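Local structure of sugar ABC transporter (Sugar-binding protein) (Bacillus halodurans, 4YO7) at residues A92-F97 against N120-A125; V102-V107 against K293-A298; N221-G226 against I244-A249; I171-G176 against M185-N190; T60-A65 against I131-F136. The protein binds myo-inositol and probably serves as the solute-capturing component of a sugar ABC transporter. All coordinates share one frame; numbering follows the deposited sequence.

Contact 1: residues A92-F97 against N120-A125; sequences AQVENF and NMVNDA
Met121, a selenomethionine, overlaps both Val94 and Glu95 across the gap between two helices. Its chain runs out extended from the backbone and then bends at the last torsion (chi3 57°), which swings the CE methyl back onto Val94 CG1, 3.6 Å away. The selenium itself lies 3.6 Å from Glu95 CG, so the acidic residue contributes its aliphatic stem here; Glu95 is exposed, and its OE2 stays 4.0 Å from the selenium. Deeper down, Val94 CG1 presses on Val122 CG2 at 3.4 Å, tighter than usual for two methyl carbons, the two valines crossing at about a right angle. Segments 92-97 and 120-125, on helices 87-100 and 112-125, run parallel (3°), their axes 10.5 Å apart at closest approach. This is the layout of a Rossmann-like alpha/beta domain, in which successive beta-alpha units lay their helices side by side over a parallel sheet. Strand 104-107 joins them in sequence and forms the floor: Val94 also touches Val107, and Val122 touches Ile105. Short, branched valines suit this inner position, with a sheet below and a helix alongside. The longer, flexible Met121 bridges the outer part of the interface and also reaches Met91 and Ile98.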
# COMPACT_ATOMS: atom_id res chain seq x y z
N ALA A 92 -10.60 -19.07 3.14
CA ALA A 92 -11.78 -19.56 3.86
C ALA A 92 -12.88 -18.49 3.93
O ALA A 92 -14.06 -18.80 3.84
CB ALA A 92 -11.41 -20.04 5.27
N GLN A 93 -12.49 -17.23 4.08
CA GLN A 93 -13.44 -16.13 4.06
C GLN A 93 -14.12 -16.01 2.71
O GLN A 93 -15.33 -15.88 2.62
CB GLN A 93 -12.72 -14.83 4.45
CG GLN A 93 -12.27 -14.88 5.89
CD GLN A 93 -11.34 -13.76 6.33
OE1 GLN A 93 -10.80 -13.02 5.51
NE2 GLN A 93 -11.15 -13.64 7.65
N VAL A 94 -13.34 -16.09 1.66
CA VAL A 94 -13.90 -16.02 0.31
C VAL A 94 -14.81 -17.21 0.00
O VAL A 94 -15.88 -17.03 -0.56
CB VAL A 94 -12.75 -15.91 -0.72
CG1 VAL A 94 -13.26 -16.01 -2.15
CG2 VAL A 94 -12.06 -14.58 -0.52
N GLU A 95 -14.40 -18.41 0.40
CA GLU A 95 -15.26 -19.59 0.21
C GLU A 95 -16.60 -19.43 0.94
O GLU A 95 -17.64 -19.86 0.43
CB GLU A 95 -14.53 -20.84 0.71
CG GLU A 95 -13.40 -21.27 -0.23
CD GLU A 95 -12.50 -22.35 0.37
OE1 GLU A 95 -12.67 -22.69 1.56
OE2 GLU A 95 -11.61 -22.85 -0.35
N ASN A 96 -16.57 -18.85 2.13
CA ASN A 96 -17.78 -18.55 2.88
C ASN A 96 -18.66 -17.55 2.15
O ASN A 96 -19.87 -17.72 2.05
CB ASN A 96 -17.44 -18.05 4.28
CG ASN A 96 -18.67 -17.73 5.11
OD1 ASN A 96 -19.09 -16.60 5.19
ND2 ASN A 96 -19.26 -18.75 5.71
N PHE A 97 -18.05 -16.50 1.62
CA PHE A 97 -18.81 -15.53 0.82
C PHE A 97 -19.47 -16.18 -0.39
O PHE A 97 -20.61 -15.89 -0.70
CB PHE A 97 -17.92 -14.38 0.34
CG PHE A 97 -17.29 -13.56 1.44
CD1 PHE A 97 -17.84 -13.43 2.70
CD2 PHE A 97 -16.13 -12.84 1.14
CE1 PHE A 97 -17.20 -12.64 3.66
CE2 PHE A 97 -15.52 -12.07 2.08
CZ PHE A 97 -16.05 -11.96 3.33
N ASN A 120 -9.92 -16.97 -9.51
CA ASN A 120 -10.45 -18.09 -10.29
C ASN A 120 -11.71 -18.67 -9.69
O ASN A 120 -12.69 -18.93 -10.39
CB ASN A 120 -9.40 -19.19 -10.44
CG ASN A 120 -8.29 -18.81 -11.40
OD1 ASN A 120 -8.48 -17.99 -12.31
ND2 ASN A 120 -7.13 -19.43 -11.23
N MSE A 121 -11.68 -18.86 -8.38
CA MSE A 121 -12.80 -19.45 -7.66
C MSE A 121 -14.04 -18.56 -7.69
O MSE A 121 -15.16 -19.06 -7.92
CB MSE A 121 -12.35 -19.73 -6.22
CG MSE A 121 -13.36 -20.39 -5.37
SE MSE A 121 -12.55 -20.88 -3.66
CE MSE A 121 -11.89 -19.21 -2.97
N VAL A 122 -13.85 -17.26 -7.47
CA VAL A 122 -14.96 -16.35 -7.42
C VAL A 122 -15.51 -16.19 -8.84
O VAL A 122 -16.71 -16.17 -9.03
CB VAL A 122 -14.57 -15.00 -6.77
CG1 VAL A 122 -15.72 -14.02 -6.76
CG2 VAL A 122 -14.13 -15.24 -5.37
N ASN A 123 -14.63 -16.09 -9.83
CA ASN A 123 -15.10 -16.05 -11.23
C ASN A 123 -15.95 -17.29 -11.57
O ASN A 123 -17.02 -17.18 -12.20
CB ASN A 123 -13.96 -15.97 -12.22
CG ASN A 123 -13.33 -14.59 -12.30
OD1 ASN A 123 -13.94 -13.56 -11.97
ND2 ASN A 123 -12.11 -14.56 -12.79
N ASP A 124 -15.49 -18.48 -11.17
CA ASP A 124 -16.25 -19.71 -11.44
C ASP A 124 -17.60 -19.66 -10.76
O ASP A 124 -18.55 -20.22 -11.28
CB ASP A 124 -15.49 -20.96 -10.98
CG ASP A 124 -14.34 -21.33 -11.91
OD1 ASP A 124 -14.30 -20.84 -13.06
OD2 ASP A 124 -13.48 -22.12 -11.49
N ALA A 125 -17.70 -18.97 -9.62
CA ALA A 125 -18.96 -18.85 -8.88
C ALA A 125 -19.91 -17.84 -9.50
O ALA A 125 -21.06 -17.76 -9.13
CB ALA A 125 -18.68 -18.46 -7.41

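Contact 2: residues V102-V107 against K293-A298; sequences VDAIIV and KVAVQA
The peptide carbonyl of Ala295 is the flat group here, its O 3.6 Å from Ala104 CB. Everything else that touches is aliphatic. Ala295 CB points at the strand and rests against the outer end of Ile106, whose CG1 and CD1 are both 3.7 Å from it. Ile106 leaves its backbone without aiming at the helix, yet its ethyl branch gets there: CG1 sits beside the backbone N (chi1 -57°) and CD1 continues extended, which brings the branch over the alanine methyl. The methyls of Ala104 and Ala295 face each other more loosely, CB to CB being 4.3 Å. Strand 104-107 is an inner strand of the parallel six-stranded sheet of a Rossmann-like domain, between strands 46-52 and 129-132, and helix 284-299 returns from far along the chain to cover this face. Alanine suits both sides, since its small methyl allows a CA-CA distance of 5.9 Å between Ala104 and Ala295. Ala295 also touches Ile48 and Ile130 on the flanking strands, lying across three strands at once. Ile105, on the other face, turns instead to Phe97 of helix 87-100.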
# COMPACT_ATOMS: atom_id res chain seq x y z
N VAL A 102 -23.12 -14.15 -1.78
CA VAL A 102 -23.08 -12.69 -1.72
C VAL A 102 -23.14 -12.10 -3.13
O VAL A 102 -22.88 -12.77 -4.13
CB VAL A 102 -21.83 -12.15 -0.98
CG1 VAL A 102 -21.74 -12.71 0.45
CG2 VAL A 102 -20.56 -12.45 -1.78
N ASP A 103 -23.48 -10.82 -3.19
CA ASP A 103 -23.69 -10.14 -4.46
C ASP A 103 -22.42 -9.56 -5.06
O ASP A 103 -22.34 -9.36 -6.28
CB ASP A 103 -24.74 -9.05 -4.26
CG ASP A 103 -26.07 -9.63 -3.87
OD1 ASP A 103 -26.80 -10.09 -4.78
OD2 ASP A 103 -26.37 -9.64 -2.65
N ALA A 104 -21.42 -9.33 -4.23
CA ALA A 104 -20.08 -8.94 -4.69
C ALA A 104 -19.09 -9.18 -3.57
O ALA A 104 -19.46 -9.22 -2.40
CB ALA A 104 -20.03 -7.49 -5.14
N ILE A 105 -17.83 -9.34 -3.97
CA ILE A 105 -16.73 -9.58 -3.05
C ILE A 105 -15.65 -8.53 -3.29
O ILE A 105 -15.33 -8.23 -4.42
CB ILE A 105 -16.15 -10.98 -3.21
CG1 ILE A 105 -17.21 -11.99 -2.77
CG2 ILE A 105 -14.87 -11.16 -2.41
CD1 ILE A 105 -16.88 -13.43 -3.11
N ILE A 106 -15.12 -7.99 -2.20
CA ILE A 106 -13.93 -7.12 -2.23
C ILE A 106 -12.81 -7.87 -1.52
O ILE A 106 -12.97 -8.26 -0.36
CB ILE A 106 -14.15 -5.75 -1.54
CG1 ILE A 106 -15.32 -5.00 -2.17
CG2 ILE A 106 -12.85 -4.92 -1.59
CD1 ILE A 106 -15.72 -3.75 -1.39
N VAL A 107 -11.69 -8.07 -2.23
CA VAL A 107 -10.48 -8.66 -1.64
C VAL A 107 -9.27 -7.74 -1.77
O VAL A 107 -9.01 -7.18 -2.83
CB VAL A 107 -10.11 -10.00 -2.30
CG1 VAL A 107 -8.77 -10.54 -1.79
CG2 VAL A 107 -11.19 -11.02 -2.04
N LYS A 293 -18.00 1.64 -3.61
CA LYS A 293 -18.88 2.14 -4.64
C LYS A 293 -18.93 1.21 -5.85
O LYS A 293 -19.99 0.95 -6.42
CB LYS A 293 -18.47 3.56 -5.07
CG LYS A 293 -18.68 4.61 -4.03
CD LYS A 293 -18.12 5.95 -4.52
CE LYS A 293 -18.04 7.00 -3.44
NZ LYS A 293 -19.35 7.64 -3.18
N VAL A 294 -17.76 0.71 -6.24
CA VAL A 294 -17.65 -0.16 -7.39
C VAL A 294 -18.34 -1.50 -7.10
O VAL A 294 -19.03 -2.06 -7.95
CB VAL A 294 -16.18 -0.35 -7.77
CG1 VAL A 294 -16.00 -1.42 -8.82
CG2 VAL A 294 -15.65 0.99 -8.30
N ALA A 295 -18.14 -2.02 -5.89
CA ALA A 295 -18.75 -3.28 -5.49
C ALA A 295 -20.26 -3.18 -5.48
O ALA A 295 -20.97 -4.08 -5.93
CB ALA A 295 -18.23 -3.69 -4.10
N VAL A 296 -20.77 -2.07 -4.97
CA VAL A 296 -22.21 -1.83 -4.99
C VAL A 296 -22.74 -1.79 -6.43
O VAL A 296 -23.77 -2.38 -6.75
CB VAL A 296 -22.57 -0.54 -4.25
CG1 VAL A 296 -23.98 -0.09 -4.57
CG2 VAL A 296 -22.41 -0.74 -2.76
N GLN A 297 -22.03 -1.08 -7.31
CA GLN A 297 -22.46 -1.02 -8.70
C GLN A 297 -22.51 -2.41 -9.30
O GLN A 297 -23.44 -2.73 -10.04
CB GLN A 297 -21.53 -0.14 -9.54
CG GLN A 297 -21.61 1.33 -9.25
CD GLN A 297 -20.58 2.12 -10.04
OE1 GLN A 297 -19.45 1.67 -10.24
NE2 GLN A 297 -20.97 3.29 -10.53
N ALA A 298 -21.50 -3.22 -9.03
CA ALA A 298 -21.41 -4.57 -9.62
C ALA A 298 -22.49 -5.47 -9.04
O ALA A 298 -23.16 -6.24 -9.75
CB ALA A 298 -20.04 -5.16 -9.36

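Contact 3: residues N221-G226 against I244-A249; sequences NWLNSG and ILALEA
Leu223 on helix 212-224 meets Ala246 and Leu247 on helix 237-249, two helices joined through strand 231-234 in the second Rossmann-like alpha/beta domain. The packed part is small and mostly apolar. Leu223 forks over the other helix: CD2 meets Leu247 CD2 at 4.2 Å, the side chains crossing at about a right angle, while CD1 lies 4.0 Å from the carbonyl O of Ala246. The small Ala246 leaves room for that branch, and Leu247 continues inward to Val258 of the sheet and to Leu253 and Val256, which belong to the magnesium site. By contrast, the chain beyond Leu223 turns outward: Asn224, Ser225 and Gly226 are exposed and touch nothing on the facing segment. Gly226 leaves the helix with positive phi (76°), a conformation that comes easily without a side chain. Just before it, Ser225 folds back toward the last turn, its OG donating to Trp222 O at 2.7 Å, tilted 19° from the carbonyl plane.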
# COMPACT_ATOMS: atom_id res chain seq x y z
N ASN A 221 21.23 -2.55 12.30
CA ASN A 221 22.19 -3.48 11.74
C ASN A 221 23.01 -2.83 10.64
O ASN A 221 24.22 -3.00 10.54
CB ASN A 221 21.48 -4.74 11.25
CG ASN A 221 20.94 -5.58 12.40
OD1 ASN A 221 21.35 -5.40 13.54
ND2 ASN A 221 20.04 -6.50 12.10
N TRP A 222 22.34 -2.04 9.81
CA TRP A 222 23.03 -1.34 8.75
C TRP A 222 24.05 -0.35 9.30
O TRP A 222 25.15 -0.22 8.76
CB TRP A 222 22.02 -0.61 7.89
CG TRP A 222 21.33 -1.49 6.88
CD1 TRP A 222 21.64 -2.78 6.52
CD2 TRP A 222 20.23 -1.10 6.05
NE1 TRP A 222 20.79 -3.21 5.52
CE2 TRP A 222 19.91 -2.19 5.22
CE3 TRP A 222 19.47 0.06 5.94
CZ2 TRP A 222 18.89 -2.15 4.29
CZ3 TRP A 222 18.46 0.11 5.02
CH2 TRP A 222 18.17 -0.98 4.21
N LEU A 223 23.67 0.36 10.36
CA LEU A 223 24.56 1.30 11.02
C LEU A 223 25.78 0.57 11.58
O LEU A 223 26.90 1.09 11.53
CB LEU A 223 23.82 2.03 12.14
CG LEU A 223 22.83 3.09 11.66
CD1 LEU A 223 21.94 3.55 12.78
CD2 LEU A 223 23.57 4.25 11.04
N ASN A 224 25.58 -0.63 12.09
CA ASN A 224 26.67 -1.39 12.70
C ASN A 224 27.59 -2.03 11.67
O ASN A 224 28.66 -2.54 12.01
CB ASN A 224 26.14 -2.47 13.63
CG ASN A 224 25.57 -1.91 14.91
OD1 ASN A 224 25.91 -0.80 15.33
ND2 ASN A 224 24.71 -2.69 15.56
N SER A 225 27.19 -2.02 10.41
CA SER A 225 28.01 -2.55 9.33
C SER A 225 29.10 -1.57 8.92
O SER A 225 30.03 -1.93 8.21
CB SER A 225 27.14 -2.90 8.12
OG SER A 225 26.83 -1.76 7.33
N GLY A 226 28.98 -0.31 9.34
CA GLY A 226 29.94 0.71 8.96
C GLY A 226 29.79 1.23 7.54
O GLY A 226 30.48 2.18 7.15
N ILE A 244 14.21 6.14 11.14
CA ILE A 244 14.39 7.42 11.81
C ILE A 244 14.67 7.23 13.30
O ILE A 244 15.57 7.87 13.84
CB ILE A 244 13.13 8.32 11.60
CG1 ILE A 244 13.14 8.87 10.17
CG2 ILE A 244 13.07 9.46 12.63
CD1 ILE A 244 11.83 9.41 9.68
N LEU A 245 13.92 6.34 13.95
CA LEU A 245 14.17 6.06 15.37
C LEU A 245 15.59 5.58 15.60
O LEU A 245 16.24 5.96 16.58
CB LEU A 245 13.18 5.03 15.89
CG LEU A 245 11.72 5.45 16.00
CD1 LEU A 245 10.83 4.26 16.29
CD2 LEU A 245 11.57 6.50 17.09
N ALA A 246 16.08 4.74 14.70
CA ALA A 246 17.43 4.22 14.86
C ALA A 246 18.47 5.31 14.59
O ALA A 246 19.47 5.40 15.31
CB ALA A 246 17.66 3.04 13.95
N LEU A 247 18.25 6.10 13.56
CA LEU A 247 19.18 7.17 13.21
C LEU A 247 19.20 8.20 14.34
O LEU A 247 20.27 8.65 14.75
CB LEU A 247 18.79 7.82 11.88
CG LEU A 247 19.03 6.98 10.62
CD1 LEU A 247 18.14 7.46 9.47
CD2 LEU A 247 20.53 7.02 10.28
N GLU A 248 18.03 8.53 14.87
CA GLU A 248 17.94 9.51 15.97
C GLU A 248 18.76 9.07 17.15
O GLU A 248 19.40 9.88 17.82
CB GLU A 248 16.51 9.70 16.44
CG GLU A 248 15.77 10.80 15.76
CD GLU A 248 14.36 10.95 16.29
OE1 GLU A 248 13.79 9.95 16.79
OE2 GLU A 248 13.82 12.07 16.22
N ALA A 249 18.72 7.77 17.42
CA ALA A 249 19.35 7.20 18.60
C ALA A 249 20.87 7.36 18.62
O ALA A 249 21.46 7.38 19.70
CB ALA A 249 18.99 5.74 18.73

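Contact 4: residues I171-G176 against M185-N190; sequences IAIMDG and MRTEGN. With INS (1,2,3,4,5,6-hexahydroxy-cyclohexane), chain F.
The myo-inositol pocket and a beta-alpha-beta unit share this contact, in which Thr187 of helix 181-195 is bonded to Asp175 at the end of strand 169-175. Thr187 OG1 donates to Asp175 OD1 at 2.6 Å, meeting that oxygen nearly along its C-O bond, and in turn is hydrogen-bonded to Asn235 ND2. Asp175 is fixed further by Gln183 at OD1 and Gln205 at OD2, so this buried carboxylate is well supplied with donors. A valine at Thr187 would probably leave Asp175 OD1 short of one donor and Asn235 ND2 without this acceptor. One residue earlier, Arg186 sends an extended chain to the ligand and brings its guanidinium edge to inositol O4: NH1 lies 2.8 Å and NH2 2.9 Å from O4, a forked pair with N-H...O angles of 146° and 142°. Beside the polar pair, Ile173 CG2 packs 3.8 Å from Thr187 OG1, and its CD1 lies 4.1 Å from Asn190 CB. Segment 185-190 runs nearly antiparallel to strand segment 171-175 (163°), with helix 150-164 alongside at Asn190; Met174 points the other way, to helix 212-224.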
# COMPACT_ATOMS: atom_id res chain seq x y z
N ILE A 171 22.81 4.60 -1.59
CA ILE A 171 21.40 4.41 -1.26
C ILE A 171 21.22 3.07 -0.55
O ILE A 171 21.75 2.06 -1.00
CB ILE A 171 20.54 4.45 -2.53
CG1 ILE A 171 20.88 5.68 -3.39
CG2 ILE A 171 19.07 4.42 -2.16
CD1 ILE A 171 20.69 6.99 -2.67
N ALA A 172 20.46 3.07 0.55
CA ALA A 172 20.02 1.85 1.22
C ALA A 172 18.51 1.74 1.01
O ALA A 172 17.77 2.65 1.37
CB ALA A 172 20.36 1.91 2.71
N ILE A 173 18.08 0.65 0.38
CA ILE A 173 16.67 0.43 0.08
C ILE A 173 16.06 -0.57 1.06
O ILE A 173 16.59 -1.68 1.21
CB ILE A 173 16.47 -0.11 -1.36
CG1 ILE A 173 16.86 0.97 -2.38
CG2 ILE A 173 15.01 -0.52 -1.60
CD1 ILE A 173 16.81 0.51 -3.82
N MSE A 174 14.98 -0.17 1.72
CA MSE A 174 14.19 -1.08 2.56
C MSE A 174 13.01 -1.62 1.77
O MSE A 174 12.04 -0.92 1.50
CB MSE A 174 13.69 -0.39 3.84
CG MSE A 174 14.81 0.06 4.71
SE MSE A 174 14.08 0.67 6.43
CE MSE A 174 15.74 0.58 7.44
N ASP A 175 13.14 -2.88 1.39
CA ASP A 175 12.04 -3.64 0.81
C ASP A 175 10.94 -3.88 1.82
O ASP A 175 11.19 -4.14 3.02
CB ASP A 175 12.50 -5.03 0.28
CG ASP A 175 13.14 -4.99 -1.09
OD1 ASP A 175 12.63 -4.30 -2.03
OD2 ASP A 175 14.14 -5.73 -1.26
N GLY A 176 9.71 -3.80 1.34
CA GLY A 176 8.58 -4.22 2.11
C GLY A 176 8.43 -5.74 2.12
O GLY A 176 9.42 -6.50 1.97
N MSE A 185 7.64 -3.59 -7.11
CA MSE A 185 7.56 -2.52 -8.08
C MSE A 185 7.96 -1.16 -7.52
O MSE A 185 8.48 -0.32 -8.26
CB MSE A 185 6.16 -2.47 -8.71
CG MSE A 185 5.88 -3.71 -9.55
SE MSE A 185 7.11 -3.83 -11.11
CE MSE A 185 6.23 -2.59 -12.28
N ARG A 186 7.81 -0.92 -6.21
CA ARG A 186 8.36 0.30 -5.63
C ARG A 186 9.88 0.27 -5.73
O ARG A 186 10.52 1.24 -6.17
CB ARG A 186 7.90 0.50 -4.19
CG ARG A 186 6.49 0.97 -4.12
CD ARG A 186 5.94 0.95 -2.72
NE ARG A 186 4.55 1.37 -2.71
CZ ARG A 186 3.74 1.23 -1.67
NH1 ARG A 186 4.18 0.68 -0.54
NH2 ARG A 186 2.48 1.62 -1.75
N THR A 187 10.47 -0.86 -5.37
CA THR A 187 11.91 -1.00 -5.49
C THR A 187 12.38 -0.94 -6.92
O THR A 187 13.43 -0.37 -7.18
CB THR A 187 12.36 -2.30 -4.81
OG1 THR A 187 12.14 -2.13 -3.42
CG2 THR A 187 13.86 -2.60 -5.01
N GLU A 188 11.61 -1.49 -7.85
CA GLU A 188 11.97 -1.40 -9.27
C GLU A 188 11.96 0.07 -9.72
O GLU A 188 12.87 0.50 -10.45
CB GLU A 188 11.04 -2.25 -10.14
CG GLU A 188 11.25 -2.04 -11.65
CD GLU A 188 12.60 -2.53 -12.15
OE1 GLU A 188 13.29 -3.29 -11.42
OE2 GLU A 188 12.96 -2.15 -13.30
N GLY A 189 10.98 0.85 -9.27
CA GLY A 189 10.93 2.26 -9.61
C GLY A 189 12.13 2.98 -9.02
O GLY A 189 12.74 3.82 -9.69
N ASN A 190 12.46 2.67 -7.77
CA ASN A 190 13.66 3.25 -7.17
C ASN A 190 14.88 2.96 -8.05
O ASN A 190 15.67 3.85 -8.38
CB ASN A 190 13.96 2.68 -5.79
CG ASN A 190 12.96 3.10 -4.73
OD1 ASN A 190 12.19 4.07 -4.86
ND2 ASN A 190 13.01 2.38 -3.63
C1 INS F . 0.41 -2.47 2.68
C2 INS F . 0.84 -1.40 3.67
C3 INS F . 1.73 -0.39 2.95
C4 INS F . 0.98 0.27 1.78
C5 INS F . 0.50 -0.83 0.80
C6 INS F . -0.37 -1.83 1.54
O1 INS F . -0.46 -3.45 3.32
O2 INS F . -0.33 -0.76 4.16
O3 INS F . 2.12 0.61 3.94
O4 INS F . 1.87 1.13 1.06
O5 INS F . -0.30 -0.20 -0.22
O6 INS F . -0.74 -2.90 0.57

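Contact 5: residues T60-A65 against I131-F136; sequences TYMQDA and IANRTF. With INS (1,2,3,4,5,6-hexahydroxy-cyclohexane), chain F.
Asn133 has its CB against the selenium of Met62, a selenomethionine, at 3.7 Å, while its amide grips the bound inositol. Its OD1 accepts from inositol O6 at 2.7 Å and its ND2 donates to the adjacent hydroxyl O5 at 3.1 Å, a two-point hold well suited to neighbouring ring hydroxyls. Arg134 adds a second fork: NE reaches O6 at 3.0 Å, and NH2 reaches O1, which lies in the guanidinium plane at its edge, at 2.7 Å and almost straight (171°). An alanine at Arg134 is likely to leave O1 and O6 each short of a donor and the ring freer to shift. Both residues lie at the C-terminal edge of the parallel sheet, near the end of strand 129-132, where type 1 periplasmic binding proteins characteristically place loops that line the cleft between their two domains. Asn133 takes a positive phi (70°) at this turn, and its CG is anti to the backbone N (chi1 168°), carrying the amide to the ligand. In the second shell, Gln287 OE1 accepts from Asn133 ND2 and Pro109 O from Arg134 NH1. Behind Asn133, Met62 CE rests 4.3 Å from Ala132 CB, so that helix 57-70 touches the strand here.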
# COMPACT_ATOMS: atom_id res chain seq x y z
N THR A 60 -5.63 0.38 7.81
CA THR A 60 -6.67 0.73 8.77
C THR A 60 -7.45 1.94 8.29
O THR A 60 -8.67 1.99 8.42
CB THR A 60 -6.07 0.99 10.17
OG1 THR A 60 -5.53 -0.23 10.65
CG2 THR A 60 -7.15 1.47 11.15
N TYR A 61 -6.76 2.92 7.70
CA TYR A 61 -7.45 4.08 7.15
C TYR A 61 -8.34 3.66 5.99
O TYR A 61 -9.45 4.18 5.82
CB TYR A 61 -6.46 5.14 6.70
CG TYR A 61 -5.67 5.77 7.82
CD1 TYR A 61 -6.24 6.75 8.63
CD2 TYR A 61 -4.38 5.37 8.10
CE1 TYR A 61 -5.52 7.31 9.67
CE2 TYR A 61 -3.66 5.93 9.13
CZ TYR A 61 -4.24 6.90 9.91
OH TYR A 61 -3.53 7.48 10.95
N MSE A 62 -7.88 2.70 5.20
CA MSE A 62 -8.67 2.26 4.05
C MSE A 62 -9.92 1.56 4.52
O MSE A 62 -11.01 1.83 4.02
CB MSE A 62 -7.87 1.33 3.13
CG MSE A 62 -8.62 1.13 1.80
SE MSE A 62 -7.68 -0.17 0.67
CE MSE A 62 -8.34 -1.82 1.47
N GLN A 63 -9.78 0.68 5.51
CA GLN A 63 -10.93 -0.05 6.07
C GLN A 63 -11.95 0.90 6.70
O GLN A 63 -13.15 0.72 6.52
CB GLN A 63 -10.45 -1.06 7.10
CG GLN A 63 -11.57 -1.77 7.93
CD GLN A 63 -11.77 -3.21 7.50
OE1 GLN A 63 -11.60 -3.55 6.34
NE2 GLN A 63 -12.07 -4.06 8.46
N ASP A 64 -11.48 1.91 7.43
CA ASP A 64 -12.39 2.89 8.04
C ASP A 64 -13.16 3.63 6.94
O ASP A 64 -14.36 3.93 7.10
CB ASP A 64 -11.63 3.90 8.91
CG ASP A 64 -11.11 3.30 10.21
OD1 ASP A 64 -11.54 2.18 10.58
OD2 ASP A 64 -10.29 3.96 10.88
N ALA A 65 -12.49 3.92 5.84
CA ALA A 65 -13.14 4.59 4.71
C ALA A 65 -14.18 3.68 4.04
O ALA A 65 -15.24 4.16 3.61
CB ALA A 65 -12.12 5.06 3.69
N ILE A 131 -10.80 -6.09 -6.66
CA ILE A 131 -9.50 -6.16 -5.98
C ILE A 131 -9.12 -4.75 -5.52
O ILE A 131 -9.12 -3.80 -6.30
CB ILE A 131 -8.42 -6.75 -6.89
CG1 ILE A 131 -8.80 -8.17 -7.33
CG2 ILE A 131 -7.02 -6.70 -6.22
CD1 ILE A 131 -8.89 -9.19 -6.24
N ALA A 132 -8.82 -4.61 -4.23
CA ALA A 132 -8.46 -3.33 -3.68
C ALA A 132 -7.01 -3.30 -3.20
O ALA A 132 -6.56 -4.20 -2.49
CB ALA A 132 -9.38 -2.97 -2.52
N ASN A 133 -6.31 -2.23 -3.64
CA ASN A 133 -5.02 -1.77 -3.15
C ASN A 133 -3.79 -2.63 -3.46
O ASN A 133 -2.74 -2.08 -3.73
CB ASN A 133 -5.13 -1.54 -1.64
CG ASN A 133 -3.78 -1.33 -0.98
OD1 ASN A 133 -3.20 -2.29 -0.48
ND2 ASN A 133 -3.30 -0.10 -0.94
N ARG A 134 -3.91 -3.96 -3.42
CA ARG A 134 -2.80 -4.84 -3.82
C ARG A 134 -3.14 -5.57 -5.10
O ARG A 134 -4.11 -6.31 -5.18
CB ARG A 134 -2.48 -5.84 -2.72
CG ARG A 134 -2.06 -5.24 -1.43
CD ARG A 134 -1.91 -6.31 -0.40
NE ARG A 134 -1.40 -5.84 0.88
CZ ARG A 134 -1.09 -6.65 1.89
NH1 ARG A 134 -1.26 -7.97 1.78
NH2 ARG A 134 -0.60 -6.15 3.01
N THR A 135 -2.28 -5.42 -6.10
CA THR A 135 -2.45 -6.09 -7.37
C THR A 135 -1.54 -7.32 -7.41
O THR A 135 -0.80 -7.63 -6.48
CB THR A 135 -2.17 -5.11 -8.55
OG1 THR A 135 -2.64 -5.69 -9.77
CG2 THR A 135 -0.69 -4.73 -8.69
N PHE A 136 -1.62 -8.04 -8.52
CA PHE A 136 -0.92 -9.29 -8.70
C PHE A 136 -0.98 -9.64 -10.17
O PHE A 136 -1.86 -9.13 -10.88
CB PHE A 136 -1.56 -10.40 -7.89
CG PHE A 136 -3.02 -10.57 -8.15
CD1 PHE A 136 -3.95 -9.77 -7.51
CD2 PHE A 136 -3.48 -11.55 -9.01
CE1 PHE A 136 -5.29 -9.94 -7.74
CE2 PHE A 136 -4.84 -11.70 -9.24
CZ PHE A 136 -5.73 -10.91 -8.60
C1 INS F . 0.41 -2.47 2.68
C2 INS F . 0.84 -1.40 3.67
C3 INS F . 1.73 -0.39 2.95
C4 INS F . 0.98 0.27 1.78
C5 INS F . 0.50 -0.83 0.80
C6 INS F . -0.37 -1.83 1.54
O1 INS F . -0.46 -3.45 3.32
O2 INS F . -0.33 -0.76 4.16
O3 INS F . 2.12 0.61 3.94
O4 INS F . 1.87 1.13 1.06
O5 INS F . -0.30 -0.20 -0.22
O6 INS F . -0.74 -2.90 0.57

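How the contacts relate
Contacts 1, 2 and 5 belong to one alpha/beta domain, contacts 3 and 4 to the other, with the inositol between them. In the first domain, strand 104-107 is common ground: contact 1 lies over one face, contact 2 on the other, their centres 13 Å apart, and strand 129-132 of contact 5 is hydrogen-bonded beside it. Contacts 3 and 4, their centres 18 Å apart, meet where Trp222 packs on strand 169-175. Contact 2 joins segments 186 residues apart at their closest ends; contacts 3 and 4 are nested inside that loop, and the last long helix returns to the first domain. Contacts 4 and 5, about 21 Å apart between centres, both hold the ligand, one from each domain.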